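Local atomic coordinates of biotin protein ligase-like protein of unknown function (Silicibacter sp., PDB entry 3BFM), a protein that is of unknown function but resembles biotin protein ligases and belongs to the biotin/lipoate A/B protein ligase family. Residues I6-L11 with S162-C167; V73-A78 with V87-D92. One frame throughout, in Å; residues are numbered along the deposited sequence.

Contact 1: I6-L11 with S162-C167; sequences ITFPPL and SWARHC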
loop_
_atom_site.group_PDB
_atom_site.type_symbol
_atom_site.label_atom_id
_atom_site.label_comp_id
_atom_site.label_asym_id
_atom_site.label_seq_id
_atom_site.Cartn_x
_atom_site.Cartn_y
_atom_site.Cartn_z
ATOM N N ILE A 6 -15.013 -3.348 -7.675
ATOM C CA ILE A 6 -14.137 -2.187 -7.526
ATOM C C ILE A 6 -12.747 -2.689 -7.148
ATOM O O ILE A 6 -12.542 -3.255 -6.063
ATOM C CB ILE A 6 -14.690 -1.199 -6.502
ATOM C CG1 ILE A 6 -15.996 -0.582 -7.020
ATOM C CG2 ILE A 6 -13.719 -0.065 -6.247
ATOM C CD1 ILE A 6 -16.728 0.238 -5.974
ATOM N N THR A 7 -11.796 -2.456 -8.041
ATOM C CA THR A 7 -10.439 -2.959 -7.884
ATOM C C THR A 7 -9.516 -1.823 -7.491
ATOM O O THR A 7 -9.486 -0.821 -8.167
ATOM C CB THR A 7 -9.962 -3.559 -9.206
ATOM O OG1 THR A 7 -10.934 -4.512 -9.636
ATOM C CG2 THR A 7 -8.629 -4.243 -9.036
ATOM N N PHE A 8 -8.786 -1.992 -6.390
ATOM C CA PHE A 8 -7.856 -1.000 -5.878
ATOM C C PHE A 8 -6.460 -1.536 -6.055
ATOM O O PHE A 8 -6.298 -2.746 -6.271
ATOM C CB PHE A 8 -8.138 -0.713 -4.406
ATOM C CG PHE A 8 -9.418 0.051 -4.191
ATOM C CD1 PHE A 8 -9.536 1.365 -4.608
ATOM C CD2 PHE A 8 -10.512 -0.543 -3.598
ATOM C CE1 PHE A 8 -10.715 2.036 -4.446
ATOM C CE2 PHE A 8 -11.701 0.151 -3.430
ATOM C CZ PHE A 8 -11.804 1.415 -3.848
ATOM N N PRO A 9 -5.459 -0.648 -6.033
ATOM C CA PRO A 9 -4.059 -1.081 -6.061
ATOM C C PRO A 9 -3.727 -2.095 -4.955
ATOM O O PRO A 9 -4.418 -2.177 -3.937
ATOM C CB PRO A 9 -3.278 0.206 -5.826
ATOM C CG PRO A 9 -4.188 1.304 -6.117
ATOM C CD PRO A 9 -5.587 0.824 -6.040
ATOM N N PRO A 10 -2.660 -2.890 -5.146
ATOM C CA PRO A 10 -2.253 -3.799 -4.094
ATOM C C PRO A 10 -2.046 -3.059 -2.790
ATOM O O PRO A 10 -1.480 -1.962 -2.799
ATOM C CB PRO A 10 -0.909 -4.340 -4.608
ATOM C CG PRO A 10 -1.038 -4.288 -6.051
ATOM C CD PRO A 10 -1.798 -3.017 -6.335
ATOM N N LEU A 11 -2.525 -3.645 -1.701
ATOM C CA LEU A 11 -2.399 -3.038 -0.371
ATOM C C LEU A 11 -3.364 -1.864 -0.126
ATOM O O LEU A 11 -3.278 -1.165 0.891
ATOM C CB LEU A 11 -0.943 -2.614 -0.083
ATOM C CG LEU A 11 -0.020 -3.737 0.417
ATOM C CD1 LEU A 11 -0.139 -5.050 -0.399
ATOM C CD2 LEU A 11 1.424 -3.253 0.496
ATOM N N SER A 162 -9.900 5.141 -10.002
ATOM C CA SER A 162 -8.899 6.047 -10.547
ATOM C C SER A 162 -8.410 7.047 -9.498
ATOM O O SER A 162 -7.229 7.370 -9.443
ATOM C CB SER A 162 -9.461 6.761 -11.759
ATOM O OG SER A 162 -8.424 7.409 -12.442
ATOM N N TRP A 163 -9.324 7.523 -8.657
ATOM C CA TRP A 163 -8.937 8.457 -7.596
ATOM C C TRP A 163 -7.911 7.736 -6.695
ATOM O O TRP A 163 -6.801 8.226 -6.421
ATOM C CB TRP A 163 -10.132 8.930 -6.815
ATOM C CG TRP A 163 -9.787 9.902 -5.711
ATOM C CD1 TRP A 163 -9.099 11.092 -5.840
ATOM C CD2 TRP A 163 -10.155 9.797 -4.338
ATOM N NE1 TRP A 163 -9.014 11.705 -4.630
ATOM C CE2 TRP A 163 -9.649 10.939 -3.684
ATOM C CE3 TRP A 163 -10.842 8.834 -3.596
ATOM C CZ2 TRP A 163 -9.796 11.143 -2.307
ATOM C CZ3 TRP A 163 -10.992 9.023 -2.217
ATOM C CH2 TRP A 163 -10.490 10.178 -1.593
ATOM N N ALA A 164 -8.291 6.546 -6.242
ATOM C CA ALA A 164 -7.393 5.767 -5.386
ATOM C C ALA A 164 -6.002 5.579 -5.997
ATOM O O ALA A 164 -4.979 5.804 -5.313
ATOM C CB ALA A 164 -8.016 4.429 -5.000
ATOM N N ARG A 165 -5.953 5.184 -7.261
ATOM C CA ARG A 165 -4.698 4.975 -7.959
ATOM C C ARG A 165 -3.887 6.251 -8.091
ATOM O O ARG A 165 -2.675 6.266 -7.788
ATOM C CB ARG A 165 -4.896 4.407 -9.367
ATOM C CG ARG A 165 -4.960 2.931 -9.453
ATOM C CD ARG A 165 -4.725 2.439 -10.880
ATOM N NE ARG A 165 -5.506 3.193 -11.877
ATOM C CZ ARG A 165 -6.803 3.009 -12.157
ATOM N NH1 ARG A 165 -7.536 2.097 -11.514
ATOM N NH2 ARG A 165 -7.382 3.760 -13.088
ATOM N N HIS A 166 -4.511 7.337 -8.521
ATOM C CA HIS A 166 -3.738 8.569 -8.632
ATOM C C HIS A 166 -3.325 9.185 -7.279
ATOM O O HIS A 166 -2.234 9.719 -7.158
ATOM C CB HIS A 166 -4.494 9.609 -9.463
ATOM C CG HIS A 166 -4.467 9.344 -10.921
ATOM N ND1 HIS A 166 -5.455 8.648 -11.565
ATOM C CD2 HIS A 166 -3.565 9.695 -11.870
ATOM C CE1 HIS A 166 -5.158 8.559 -12.855
ATOM N NE2 HIS A 166 -4.020 9.190 -13.061
ATOM N N CYS A 167 -4.171 9.094 -6.245
ATOM C CA CYS A 167 -3.745 9.470 -4.903
ATOM C C CYS A 167 -2.516 8.689 -4.460
ATOM O O CYS A 167 -1.574 9.246 -3.913
ATOM C CB CYS A 167 -4.878 9.283 -3.891
ATOM S SG CYS A 167 -6.151 10.500 -4.084
HETATM O O HOH W 1 -7.622 1.162 -8.520
#
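Ala164 meets Phe8, and one residue further on Arg165 meets Pro9. The methyl of Ala164 points toward the loop 6-11 and lies at the edge of the phenyl ring, near its plane. Its CB is 3.4 Å from Phe8 CD1 and 3.6 Å from Phe8 CE1, so the CD1-CE1 edge of the ring does the touching. The torsion of Phe8 sets CG anti to the carbonyl carbon (chi1 -71°) and carries the ring in toward the helix. Leu160, a turn earlier on the helix, and Val40 of strand 39-44 also touch this ring. The loop thus packs along helix 156-175 just before the chain enters strand 13-16, an outermost strand of the mixed sheet, in a fold consistent with the biotin/lipoate ligase family. Phe8 and Ala164 are both buried.

Arg165 adds the outer, more exposed part. Its CG lies 3.8 Å from CG of Pro9, and the two side chains cross at about a right angle. The aliphatic base of the arginine therefore does the packing. The chain bends at chi3 (-46°), and Arg165 NH1 gives a weak hydrogen bond to a water at 3.1 Å. That water donates to Thr7 O at 2.7 Å, which links helix and loop by a polar bridge beside the apolar pair. One turn after Ser162, His166 holds to its own helix: ND1 donates to Ser162 O at 3.0 Å, from above the carbonyl plane. The backbone N of His166 reaches the same oxygen from the opposite face of that plane.

Contact 2: V73-A78 with V87-D92; sequences VGFQNA and VAVHLD
Val89, Leu91 and Gln76 bury the most surface here, and Val89 sits against Gln76. Its CB is 3.9 Å from CG of Gln76, and the two side chains cross obliquely. Gln76 places CG anti to the backbone N (chi1 -175°), which extends the aliphatic part of the chain over the valine; the bend at chi2 (-80°) then turns the amide. Both ends of the amide have a hydrogen-bond partner. Gln76 OE1 accepts from Asn77 ND2 at 2.8 Å, with the donor nearly in line with the C=O bond. Gln76 NE2 donates to a water at 3.2 Å, and that water also takes the backbone N-H of Val89 at 2.9 Å. Val89 CG1 meets Gln76 and also lies 4.2 Å from Phe75 CE2, at the edge of the ring and near its plane.

Leu91, two residues along the strand, points the same way. Its CD1 comes 3.6 Å from the backbone N of Val73 and lies 4.4 Å from CG2 of the same valine. Trp186 and Leu189 of helix 179-189 also touch Leu91, and Leu97 of strand 96-99 joins Phe75 and Leu91. Helix 67-82 runs antiparallel to strand 89-91 (178°), with 8.8 Å between the axes of the short segments. It packs on this strand, an outermost one of the mixed sheet in this chain. With an alanine in place of Gln76, Val89 CB would probably lose its cover from CG, and Asn77 ND2 and the water would each probably be left without the amide they bond to. The chemistry implies an apolar interface in its direct contacts, with polar linkage between helix and strand left to the glutamine amide and one water.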
loop_
_atom_site.group_PDB
_atom_site.type_symbol
_atom_site.label_atom_id
_atom_site.label_comp_id
_atom_site.label_asym_id
_atom_site.label_seq_id
_atom_site.Cartn_x
_atom_site.Cartn_y
_atom_site.Cartn_z
ATOM N N VAL A 73 -5.044 16.800 -6.143
ATOM C CA VAL A 73 -4.328 16.549 -7.400
ATOM C C VAL A 73 -4.694 15.164 -7.924
ATOM O O VAL A 73 -4.943 14.958 -9.134
ATOM C CB VAL A 73 -2.801 16.656 -7.228
ATOM C CG1 VAL A 73 -2.092 16.300 -8.527
ATOM C CG2 VAL A 73 -2.379 18.047 -6.756
ATOM N N GLY A 74 -4.716 14.204 -7.005
ATOM C CA GLY A 74 -5.179 12.855 -7.354
ATOM C C GLY A 74 -6.539 12.853 -8.050
ATOM O O GLY A 74 -6.740 12.174 -9.083
ATOM N N PHE A 75 -7.486 13.590 -7.484
ATOM C CA PHE A 75 -8.822 13.716 -8.064
ATOM C C PHE A 75 -8.854 14.400 -9.424
ATOM O O PHE A 75 -9.535 13.941 -10.347
ATOM C CB PHE A 75 -9.759 14.455 -7.125
ATOM C CG PHE A 75 -11.137 14.592 -7.672
ATOM C CD1 PHE A 75 -12.012 13.506 -7.626
ATOM C CD2 PHE A 75 -11.562 15.754 -8.305
ATOM C CE1 PHE A 75 -13.278 13.601 -8.138
ATOM C CE2 PHE A 75 -12.842 15.831 -8.839
ATOM C CZ PHE A 75 -13.689 14.740 -8.758
ATOM N N GLN A 76 -8.176 15.544 -9.538
ATOM C CA GLN A 76 -8.095 16.213 -10.834
ATOM C C GLN A 76 -7.517 15.273 -11.910
ATOM O O GLN A 76 -8.041 15.216 -13.027
ATOM C CB GLN A 76 -7.292 17.503 -10.735
ATOM C CG GLN A 76 -7.275 18.327 -12.047
ATOM C CD GLN A 76 -6.288 17.821 -13.097
ATOM O OE1 GLN A 76 -5.303 17.151 -12.804
ATOM N NE2 GLN A 76 -6.565 18.155 -14.348
ATOM N N ASN A 77 -6.461 14.519 -11.573
ATOM C CA ASN A 77 -5.840 13.601 -12.529
ATOM C C ASN A 77 -6.784 12.458 -12.885
ATOM O O ASN A 77 -6.858 12.033 -14.038
ATOM C CB ASN A 77 -4.584 12.941 -11.947
ATOM C CG ASN A 77 -3.395 13.883 -11.742
ATOM O OD1 ASN A 77 -2.332 13.404 -11.366
ATOM N ND2 ASN A 77 -3.557 15.171 -11.932
ATOM N N ALA A 78 -7.484 11.951 -11.876
ATOM C CA ALA A 78 -8.428 10.857 -12.007
ATOM C C ALA A 78 -9.581 11.276 -12.904
ATOM O O ALA A 78 -9.885 10.597 -13.866
ATOM C CB ALA A 78 -8.932 10.396 -10.615
ATOM N N VAL A 87 -13.741 19.596 -19.824
ATOM C CA VAL A 87 -14.150 19.714 -18.409
ATOM C C VAL A 87 -12.987 20.193 -17.548
ATOM O O VAL A 87 -11.970 19.532 -17.488
ATOM C CB VAL A 87 -14.666 18.395 -17.828
ATOM C CG1 VAL A 87 -15.014 18.583 -16.335
ATOM C CG2 VAL A 87 -15.882 17.933 -18.604
ATOM N N ALA A 88 -13.130 21.365 -16.931
ATOM C CA ALA A 88 -12.063 21.934 -16.097
ATOM C C ALA A 88 -12.303 21.604 -14.615
ATOM O O ALA A 88 -13.370 21.855 -14.076
ATOM C CB ALA A 88 -11.987 23.445 -16.278
ATOM N N VAL A 89 -11.289 21.055 -13.960
ATOM C CA VAL A 89 -11.363 20.851 -12.516
ATOM C C VAL A 89 -10.427 21.850 -11.810
ATOM O O VAL A 89 -9.258 21.978 -12.176
ATOM C CB VAL A 89 -11.032 19.396 -12.169
ATOM C CG1 VAL A 89 -11.129 19.185 -10.709
ATOM C CG2 VAL A 89 -12.019 18.453 -12.914
ATOM N N HIS A 90 -10.949 22.578 -10.820
ATOM C CA HIS A 90 -10.101 23.378 -9.940
ATOM C C HIS A 90 -10.290 23.002 -8.475
ATOM O O HIS A 90 -11.358 22.520 -8.060
ATOM C CB HIS A 90 -10.396 24.867 -10.121
ATOM C CG HIS A 90 -10.008 25.393 -11.465
ATOM N ND1 HIS A 90 -10.939 25.717 -12.433
ATOM C CD2 HIS A 90 -8.794 25.630 -12.014
ATOM C CE1 HIS A 90 -10.315 26.147 -13.514
ATOM N NE2 HIS A 90 -9.011 26.102 -13.288
ATOM N N LEU A 91 -9.248 23.243 -7.699
ATOM C CA LEU A 91 -9.183 22.875 -6.298
ATOM C C LEU A 91 -9.172 24.098 -5.408
ATOM O O LEU A 91 -8.307 24.965 -5.546
ATOM C CB LEU A 91 -7.916 22.046 -6.039
ATOM C CG LEU A 91 -7.681 20.775 -6.868
ATOM C CD1 LEU A 91 -6.244 20.205 -6.601
ATOM C CD2 LEU A 91 -8.797 19.729 -6.601
ATOM N N ASP A 92 -10.119 24.189 -4.489
ATOM C CA ASP A 92 -10.052 25.231 -3.489
ATOM C C ASP A 92 -9.058 24.857 -2.367
ATOM O O ASP A 92 -8.865 23.683 -1.986
ATOM C CB ASP A 92 -11.442 25.514 -2.923
ATOM C CG ASP A 92 -11.528 26.817 -2.156
ATOM O OD1 ASP A 92 -10.787 26.978 -1.156
ATOM O OD2 ASP A 92 -12.383 27.665 -2.546
HETATM O O HOH W 2 -8.658 20.504 -14.983
#

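Contact 2 is nested in the chain loop that contact 1 closes, and their centres are 16 Å apart. Helices 156-175 and 67-82 join them. Trp163 CD1 comes 3.4 Å from the backbone N of Phe75, and CD2 of His166 lies 3.4 Å from CB of Asn77. Helix 156-175 therefore packs against the loop 6-11 at one flank and against helix 67-82 at another, and helix 67-82 in turn packs on strand 89-91. Contact 2 includes one outermost strand of the mixed sheet, 89-91; the loop of contact 1 leads into the other, 13-16. The Phe8 side chain is about 11 Å from a bound calcium ion, too far to bind it. Gln21, Asp22 and Glu43 form a calcium site.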